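Local structure of galactose mutarotase related enzyme (Lactobacillus casei, 3Q1N) at residues S168-F173 with P189-N194; Y159-E164 with L239-P244. The protein probably binds carbohydrate and acts as an isomerase of the aldose 1-epimerase (galactose mutarotase-like) family, its own substrate being unestablished. All blocks are in the same frame, centred on the assembly; numbering follows the deposited sequence. Where two conformers were deposited one is given.

How the interactions relate
Interaction 1 is nested along the chain within the larger loop closed by interaction 2, and their centres lie 11 Å apart. Strand 160-164 supplies one side of interaction 2; the chain then passes through 168-173 and returns through 189-194 to run beside the same strand as 195-197. Asn-194, at the end of interaction 1, accordingly pairs with strand 160-164, and Leu-170 CD2 packs on Val-163 CG2 at 4.1 Å. Leu-210 touches both Leu-170 and Leu-161, so the two apolar clusters adjoin. The ethanediol bound beside Gly-190 in interaction 1 probably came from the crystallisation liquor.

Interaction 1 (S168-F173 with P189-N194); sequences SPLQRF and PGAEGN. With EDO (1,2-ethanediol), chain Q.
Leu-170 reaches onto the loop 189-194, and its CD1 does the touching: it meets the methyl CB of Ala-191 at 4.1 Å and the carbonyl O of Gly-193 at 3.8 Å. This is the close-packed part of the contact, where Leu-196 lies against both Leu-170 and Ala-191, and Leu-210 also packs on Leu-170. A branched leucine suits the buried position, and the short alanine lets the loop come near. A water ties the backbones together beside these side chains, accepting from Leu-170 N (2.8 Å) and donating to Gly-193 O (2.7 Å). Gly-193 turns the loop at a positive phi (57°), which glycine adopts easily.

Toward Pro-189 the contact is looser. In the conformer described, Arg-172 has its CG between the backbone N and the carbonyl carbon (chi1 71°), and NH1 comes to 4.2 Å from Pro-189 CD, at the guanidinium edge; this loose touch may vary. The polar work of this arginine is done elsewhere, by NH2 on Leu-207 O. At exposed Gly-190 (phi 92°) a CB would press on the carbonyl O of Pro-189, which explains the glycine; its N donates to O1 of an ethanediol (2.9 Å), which also bonds to Ile-188 O. Gln-171 NE2 turns back to Leu-170 O (3.0 Å), approaching from above the carbonyl plane, and also bonds to Asp-187 OD1.

Direct contact is therefore van der Waals and modest, with no polar pair bonded directly, while a single water carries the polar link and probably helps hold the two backbones together at Leu-170 and Gly-193.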
ATOM      1  N   SER A 168       4.177 -20.067 -10.343  1.00 30.22           N
ATOM      2  CA  SER A 168       5.196 -19.862 -11.378  1.00 29.52           C
ATOM      3  C   SER A 168       6.293 -18.990 -10.747  1.00 27.78           C
ATOM      4  O   SER A 168       6.086 -18.459  -9.659  1.00 27.68           O
ATOM      5  CB  SER A 168       4.587 -19.208 -12.638  1.00 29.73           C
ATOM      6  OG  SER A 168       4.191 -17.863 -12.435  1.00 30.09           O
ATOM      7  N   PRO A 169       7.464 -18.861 -11.401  1.00 26.25           N
ATOM      8  CA  PRO A 169       8.519 -18.089 -10.784  1.00 24.84           C
ATOM      9  C   PRO A 169       8.086 -16.669 -10.454  1.00 22.59           C
ATOM     10  O   PRO A 169       7.233 -16.125 -11.137  1.00 21.12           O
ATOM     11  CB  PRO A 169       9.601 -18.076 -11.841  1.00 25.63           C
ATOM     12  CG  PRO A 169       9.413 -19.390 -12.574  1.00 27.27           C
ATOM     13  CD  PRO A 169       7.925 -19.560 -12.617  1.00 27.43           C
ATOM     14  N   LEU A 170       8.679 -16.105  -9.403  1.00 21.16           N
ATOM     15  CA  LEU A 170       8.388 -14.728  -8.997  1.00 20.22           C
ATOM     16  C   LEU A 170       8.746 -13.766 -10.121  1.00 19.05           C
ATOM     17  O   LEU A 170       9.835 -13.882 -10.676  1.00 18.48           O
ATOM     18  CB  LEU A 170       9.237 -14.344  -7.784  1.00 20.72           C
ATOM     19  CG  LEU A 170       8.673 -14.570  -6.387  1.00 23.29           C
ATOM     20  CD1 LEU A 170       9.802 -14.302  -5.334  1.00 25.56           C
ATOM     21  CD2 LEU A 170       7.424 -13.731  -6.127  1.00 24.09           C
ATOM     22  N   GLN A 171       7.833 -12.832 -10.429  1.00 17.73           N
ATOM     23  CA  GLN A 171       8.061 -11.833 -11.471  0.50 17.91           C
ATOM     24  C   GLN A 171       7.724 -10.445 -10.930  1.00 17.31           C
ATOM     25  O   GLN A 171       6.897 -10.309 -10.001  1.00 16.69           O
ATOM     26  CB  GLN A 171       7.221 -12.165 -12.726  0.50 17.99           C
ATOM     27  CG  GLN A 171       7.604 -13.496 -13.431  0.50 19.86           C
ATOM     28  CD  GLN A 171       8.889 -13.398 -14.238  0.50 21.53           C
ATOM     29  OE1 GLN A 171       8.904 -12.830 -15.339  0.50 24.21           O
ATOM     30  NE2 GLN A 171       9.979 -13.959 -13.704  0.50 23.75           N
ATOM     31  N   ARG A 172       8.398  -9.427 -11.483  1.00 16.77           N
ATOM     32  CA  ARG A 172       8.087  -8.042 -11.171  0.67 16.46           C
ATOM     33  C   ARG A 172       7.749  -7.267 -12.433  1.00 15.58           C
ATOM     34  O   ARG A 172       8.188  -7.626 -13.546  1.00 16.79           O
ATOM     35  CB  ARG A 172       9.262  -7.345 -10.500  0.67 15.78           C
ATOM     36  CG  ARG A 172      10.399  -7.096 -11.432  0.67 17.96           C
ATOM     37  CD  ARG A 172      11.587  -6.583 -10.761  0.67 20.54           C
ATOM     38  NE  ARG A 172      11.437  -5.201 -10.318  0.67 21.09           N
ATOM     39  CZ  ARG A 172      12.469  -4.444  -9.951  0.67 20.44           C
ATOM     40  NH1 ARG A 172      13.710  -4.930 -10.019  0.67 22.04           N
ATOM     41  NH2 ARG A 172      12.278  -3.195  -9.539  0.67 16.84           N
ATOM     42  N   PHE A 173       6.974  -6.216 -12.263  1.00 15.75           N
ATOM     43  CA  PHE A 173       6.743  -5.267 -13.339  1.00 15.17           C
ATOM     44  C   PHE A 173       8.016  -4.476 -13.609  1.00 16.33           C
ATOM     45  O   PHE A 173       8.617  -3.920 -12.703  1.00 17.92           O
ATOM     46  CB  PHE A 173       5.606  -4.320 -13.017  1.00 15.14           C
ATOM     47  CG  PHE A 173       4.280  -4.960 -13.082  1.00 14.97           C
ATOM     48  CD1 PHE A 173       3.637  -5.082 -14.321  1.00 14.92           C
ATOM     49  CD2 PHE A 173       3.692  -5.516 -11.986  1.00 14.73           C
ATOM     50  CE1 PHE A 173       2.401  -5.680 -14.430  1.00 16.10           C
ATOM     51  CE2 PHE A 173       2.475  -6.160 -12.094  1.00 15.91           C
ATOM     52  CZ  PHE A 173       1.827  -6.229 -13.316  1.00 15.50           C
ATOM     53  N   PRO A 189      16.015  -9.872  -9.555  1.00 30.08           N
ATOM     54  CA  PRO A 189      17.378 -10.170  -9.093  1.00 29.87           C
ATOM     55  C   PRO A 189      17.358 -10.879  -7.741  1.00 29.58           C
ATOM     56  O   PRO A 189      16.810 -10.350  -6.762  1.00 28.58           O
ATOM     57  CB  PRO A 189      18.039  -8.788  -8.995  1.00 30.64           C
ATOM     58  CG  PRO A 189      17.300  -7.925 -10.040  1.00 30.00           C
ATOM     59  CD  PRO A 189      15.889  -8.487 -10.101  1.00 30.43           C
ATOM     60  N   GLY A 190      17.873 -12.113  -7.735  1.00 28.93           N
ATOM     61  CA  GLY A 190      18.086 -12.859  -6.512  1.00 28.21           C
ATOM     62  C   GLY A 190      16.963 -13.773  -6.035  1.00 27.34           C
ATOM     63  O   GLY A 190      17.122 -14.409  -5.021  1.00 25.52           O
ATOM     64  N   ALA A 191      15.849 -13.860  -6.761  1.00 27.26           N
ATOM     65  CA  ALA A 191      14.713 -14.674  -6.304  1.00 27.21           C
ATOM     66  C   ALA A 191      15.098 -16.163  -6.278  1.00 28.03           C
ATOM     67  O   ALA A 191      15.791 -16.644  -7.169  1.00 28.55           O
ATOM     68  CB  ALA A 191      13.464 -14.441  -7.186  1.00 27.49           C
ATOM     69  N   GLU A 192      14.661 -16.867  -5.245  1.00 27.75           N
ATOM     70  CA  GLU A 192      14.890 -18.306  -5.114  1.00 29.08           C
ATOM     71  C   GLU A 192      13.603 -18.979  -4.706  1.00 27.27           C
ATOM     72  O   GLU A 192      13.269 -19.033  -3.507  1.00 26.69           O
ATOM     73  CB  GLU A 192      15.899 -18.603  -4.030  1.00 29.93           C
ATOM     74  CG  GLU A 192      17.238 -17.957  -4.199  1.00 35.37           C
ATOM     75  CD  GLU A 192      18.067 -18.129  -2.947  1.00 41.53           C
ATOM     76  OE1 GLU A 192      18.199 -19.303  -2.492  1.00 46.01           O
ATOM     77  OE2 GLU A 192      18.563 -17.111  -2.396  1.00 46.57           O
ATOM     78  N   GLY A 193      12.918 -19.537  -5.690  1.00 26.21           N
ATOM     79  CA  GLY A 193      11.631 -20.147  -5.449  1.00 24.95           C
ATOM     80  C   GLY A 193      10.707 -19.111  -4.830  1.00 23.30           C
ATOM     81  O   GLY A 193      10.544 -18.009  -5.367  1.00 22.77           O
ATOM     82  N   ASN A 194      10.133 -19.438  -3.680  1.00 22.62           N
ATOM     83  CA  ASN A 194       9.192 -18.522  -3.057  1.00 21.81           C
ATOM     84  C   ASN A 194       9.822 -17.534  -2.071  1.00 21.43           C
ATOM     85  O   ASN A 194       9.112 -16.878  -1.346  1.00 19.93           O
ATOM     86  CB  ASN A 194       8.068 -19.271  -2.367  1.00 22.28           C
ATOM     87  CG  ASN A 194       8.506 -19.969  -1.132  1.00 22.89           C
ATOM     88  OD1 ASN A 194       9.647 -20.372  -1.003  1.00 26.03           O
ATOM     89  ND2 ASN A 194       7.585 -20.116  -0.173  1.00 25.31           N
TER
HETATM   90  C1  EDO Q 309      17.580 -13.888 -10.724  1.00 57.77           C
HETATM   91  O1  EDO Q 309      17.752 -14.441  -9.408  1.00 56.93           O
HETATM   92  C2  EDO Q 309      16.322 -14.450 -11.372  1.00 57.72           C
HETATM   93  O2  EDO Q 309      15.165 -13.862 -10.768  1.00 58.03           O
HETATM   94  O   HOH W   1      10.696 -17.572  -8.043  1.00 23.54           O

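Interaction 2 (Y159-E164 with L239-P244); sequences YDLTVE and LTIWSP
Asn-194 ND2 donates to Val-163 O, helping to fix strand 160-164, the strand from which Leu-161 reaches across to Leu-239 and Ile-241. Asparagine brings a side-chain amide N-H that can reach this carbonyl, while its backbone separately pairs with Val-163. The contact itself is wholly apolar. Leu-161 CD2 is its centre, 4.1 Å from Leu-239 CD2 and 4.1 Å from Ile-241 CD1. The two leucines meet tip to tip: each has CG anti to its own backbone N (chi1 -166° in Leu-161, -171° in Leu-239), which sends the branched ends toward the facing strand. Ile-241, in the conformer described, comes in at a slant, its CG1 arm leading toward the same methyl.

The CA atoms of Leu-161 and Ile-241 are 9.0 Å apart, a face-to-face spacing between two layers of the beta-sandwich rather than that of neighbouring strands. Leu-210 completes the cluster against Leu-161 and Ile-241, and Ala-218 lies on Leu-239 and Val-163. Branched, wholly hydrocarbon side chains suit this buried interface between two sheets, with no polar group to satisfy. The layers are thus held here by burial and shape; polar bonding lies with the backbones and with side chains such as Asn-194, outside the contact.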
ATOM      1  N   TYR A 159      16.940 -10.004   5.747  1.00 17.57           N
ATOM      2  CA  TYR A 159      15.496 -10.047   5.608  1.00 17.41           C
ATOM      3  C   TYR A 159      15.123 -10.603   4.246  1.00 17.75           C
ATOM      4  O   TYR A 159      15.756 -10.262   3.201  1.00 18.48           O
ATOM      5  CB  TYR A 159      14.878  -8.647   5.774  1.00 16.81           C
ATOM      6  CG  TYR A 159      14.763  -8.234   7.230  1.00 16.18           C
ATOM      7  CD1 TYR A 159      15.839  -7.657   7.911  1.00 16.76           C
ATOM      8  CD2 TYR A 159      13.598  -8.449   7.928  1.00 17.30           C
ATOM      9  CE1 TYR A 159      15.753  -7.345   9.233  1.00 16.44           C
ATOM     10  CE2 TYR A 159      13.480  -8.095   9.246  1.00 17.38           C
ATOM     11  CZ  TYR A 159      14.560  -7.551   9.902  1.00 17.86           C
ATOM     12  OH  TYR A 159      14.489  -7.186  11.224  1.00 18.36           O
ATOM     13  N   ASP A 160      14.119 -11.464   4.237  1.00 17.70           N
ATOM     14  CA  ASP A 160      13.558 -11.984   3.001  1.00 18.15           C
ATOM     15  C   ASP A 160      12.060 -11.781   3.053  1.00 17.31           C
ATOM     16  O   ASP A 160      11.480 -11.602   4.125  1.00 17.24           O
ATOM     17  CB  ASP A 160      13.778 -13.517   2.835  1.00 19.60           C
ATOM     18  CG  ASP A 160      15.245 -13.956   2.682  1.00 23.83           C
ATOM     19  OD1 ASP A 160      16.194 -13.179   2.466  1.00 27.33           O
ATOM     20  OD2 ASP A 160      15.449 -15.174   2.862  1.00 32.22           O
ATOM     21  N   LEU A 161      11.439 -11.745   1.872  1.00 17.24           N
ATOM     22  CA  LEU A 161      10.020 -11.906   1.732  1.00 16.30           C
ATOM     23  C   LEU A 161       9.785 -13.326   1.284  1.00 16.96           C
ATOM     24  O   LEU A 161      10.385 -13.779   0.315  1.00 17.57           O
ATOM     25  CB  LEU A 161       9.470 -10.941   0.686  1.00 16.17           C
ATOM     26  CG  LEU A 161       7.962 -10.798   0.721  1.00 16.64           C
ATOM     27  CD1 LEU A 161       7.567  -9.992   1.920  1.00 16.52           C
ATOM     28  CD2 LEU A 161       7.446 -10.130  -0.581  1.00 17.55           C
ATOM     29  N   THR A 162       8.934 -14.040   2.007  0.50 16.80           N
ATOM     30  CA  THR A 162       8.549 -15.389   1.635  0.50 16.73           C
ATOM     31  C   THR A 162       7.081 -15.353   1.286  0.50 17.37           C
ATOM     32  O   THR A 162       6.284 -14.744   2.023  0.50 16.53           O
ATOM     33  CB  THR A 162       8.839 -16.399   2.767  0.50 17.33           C
ATOM     34  OG1 THR A 162      10.215 -16.308   3.133  0.50 16.40           O
ATOM     35  CG2 THR A 162       8.555 -17.820   2.329  0.50 16.49           C
ATOM     36  N   VAL A 163       6.721 -15.976   0.160  1.00 17.61           N
ATOM     37  CA  VAL A 163       5.328 -15.911  -0.348  1.00 18.42           C
ATOM     38  C   VAL A 163       4.718 -17.275  -0.580  1.00 19.05           C
ATOM     39  O   VAL A 163       5.421 -18.239  -0.870  1.00 18.76           O
ATOM     40  CB  VAL A 163       5.206 -15.075  -1.627  1.00 17.23           C
ATOM     41  CG1 VAL A 163       5.734 -13.653  -1.395  1.00 17.95           C
ATOM     42  CG2 VAL A 163       5.916 -15.737  -2.831  1.00 18.31           C
ATOM     43  N   GLU A 164       3.401 -17.348  -0.436  1.00 19.82           N
ATOM     44  CA  GLU A 164       2.672 -18.553  -0.803  1.00 21.62           C
ATOM     45  C   GLU A 164       1.219 -18.256  -1.118  1.00 21.29           C
ATOM     46  O   GLU A 164       0.667 -17.290  -0.583  1.00 19.39           O
ATOM     47  CB  GLU A 164       2.767 -19.598   0.315  1.00 22.75           C
ATOM     48  CG  GLU A 164       2.042 -19.281   1.592  1.00 24.66           C
ATOM     49  CD  GLU A 164       0.514 -19.545   1.570  1.00 28.51           C
ATOM     50  OE1 GLU A 164       0.027 -20.360   0.760  1.00 31.25           O
ATOM     51  OE2 GLU A 164      -0.192 -18.940   2.403  1.00 31.05           O
ATOM     52  N   LEU A 239       1.839  -6.654  -5.098  1.00 15.60           N
ATOM     53  CA  LEU A 239       2.484  -6.445  -3.813  1.00 15.31           C
ATOM     54  C   LEU A 239       3.819  -5.810  -4.058  1.00 15.48           C
ATOM     55  O   LEU A 239       4.647  -6.398  -4.771  1.00 15.82           O
ATOM     56  CB  LEU A 239       2.668  -7.773  -3.055  1.00 15.48           C
ATOM     57  CG  LEU A 239       3.148  -7.628  -1.600  1.00 15.68           C
ATOM     58  CD1 LEU A 239       2.119  -6.889  -0.729  1.00 16.15           C
ATOM     59  CD2 LEU A 239       3.470  -9.038  -0.999  1.00 17.17           C
ATOM     60  N   THR A 240       4.059  -4.649  -3.461  1.00 15.37           N
ATOM     61  CA  THR A 240       5.246  -3.873  -3.788  1.00 15.92           C
ATOM     62  C   THR A 240       6.197  -3.739  -2.602  1.00 16.21           C
ATOM     63  O   THR A 240       5.771  -3.469  -1.487  1.00 16.97           O
ATOM     64  CB  THR A 240       4.852  -2.497  -4.312  1.00 16.76           C
ATOM     65  OG1 THR A 240       4.116  -2.678  -5.530  1.00 15.99           O
ATOM     66  CG2 THR A 240       6.063  -1.622  -4.595  1.00 17.77           C
ATOM     67  N   ILE A 241       7.487  -3.947  -2.866  1.00 16.14           N
ATOM     68  CA  ILE A 241       8.525  -3.767  -1.861  0.50 16.51           C
ATOM     69  C   ILE A 241       9.312  -2.507  -2.215  1.00 16.66           C
ATOM     70  O   ILE A 241       9.669  -2.297  -3.385  1.00 16.98           O
ATOM     71  CB  ILE A 241       9.471  -4.977  -1.800  0.50 16.92           C
ATOM     72  CG1 ILE A 241       8.676  -6.288  -1.668  0.50 16.56           C
ATOM     73  CG2 ILE A 241      10.462  -4.839  -0.625  0.50 16.50           C
ATOM     74  CD1 ILE A 241       8.340  -6.973  -3.022  0.50 16.99           C
ATOM     75  N   TRP A 242       9.566  -1.672  -1.214  1.00 16.90           N
ATOM     76  CA  TRP A 242      10.249  -0.363  -1.400  1.00 17.43           C
ATOM     77  C   TRP A 242      11.024   0.047  -0.160  1.00 17.60           C
ATOM     78  O   TRP A 242      10.587  -0.172   0.951  1.00 16.70           O
ATOM     79  CB  TRP A 242       9.231   0.745  -1.752  1.00 17.39           C
ATOM     80  CG  TRP A 242       9.843   2.092  -1.781  1.00 19.20           C
ATOM     81  CD1 TRP A 242      10.683   2.614  -2.738  1.00 20.95           C
ATOM     82  CD2 TRP A 242       9.731   3.085  -0.772  1.00 17.45           C
ATOM     83  NE1 TRP A 242      11.076   3.877  -2.383  1.00 20.94           N
ATOM     84  CE2 TRP A 242      10.494   4.196  -1.188  1.00 21.28           C
ATOM     85  CE3 TRP A 242       9.028   3.157   0.442  1.00 18.68           C
ATOM     86  CZ2 TRP A 242      10.592   5.362  -0.422  1.00 19.09           C
ATOM     87  CZ3 TRP A 242       9.098   4.306   1.177  1.00 19.17           C
ATOM     88  CH2 TRP A 242       9.891   5.404   0.744  1.00 21.84           C
ATOM     89  N   SER A 243      12.218   0.592  -0.368  1.00 18.11           N
ATOM     90  CA  SER A 243      12.947   1.311   0.668  1.00 18.77           C
ATOM     91  C   SER A 243      13.723   2.423  -0.010  1.00 19.72           C
ATOM     92  O   SER A 243      14.181   2.241  -1.132  1.00 20.59           O
ATOM     93  CB  SER A 243      13.917   0.392   1.388  1.00 19.25           C
ATOM     94  OG  SER A 243      14.372   1.017   2.561  1.00 17.60           O
ATOM     95  N   PRO A 244      13.821   3.583   0.633  1.00 21.00           N
ATOM     96  CA  PRO A 244      14.469   4.726  -0.013  1.00 22.07           C
ATOM     97  C   PRO A 244      15.788   4.362  -0.710  1.00 23.41           C
ATOM     98  O   PRO A 244      16.717   3.790  -0.098  1.00 23.04           O
ATOM     99  CB  PRO A 244      14.730   5.671   1.153  1.00 21.83           C
ATOM    100  CG  PRO A 244      13.547   5.428   2.082  1.00 22.20           C
ATOM    101  CD  PRO A 244      13.271   3.934   1.959  1.00 20.62           C
TER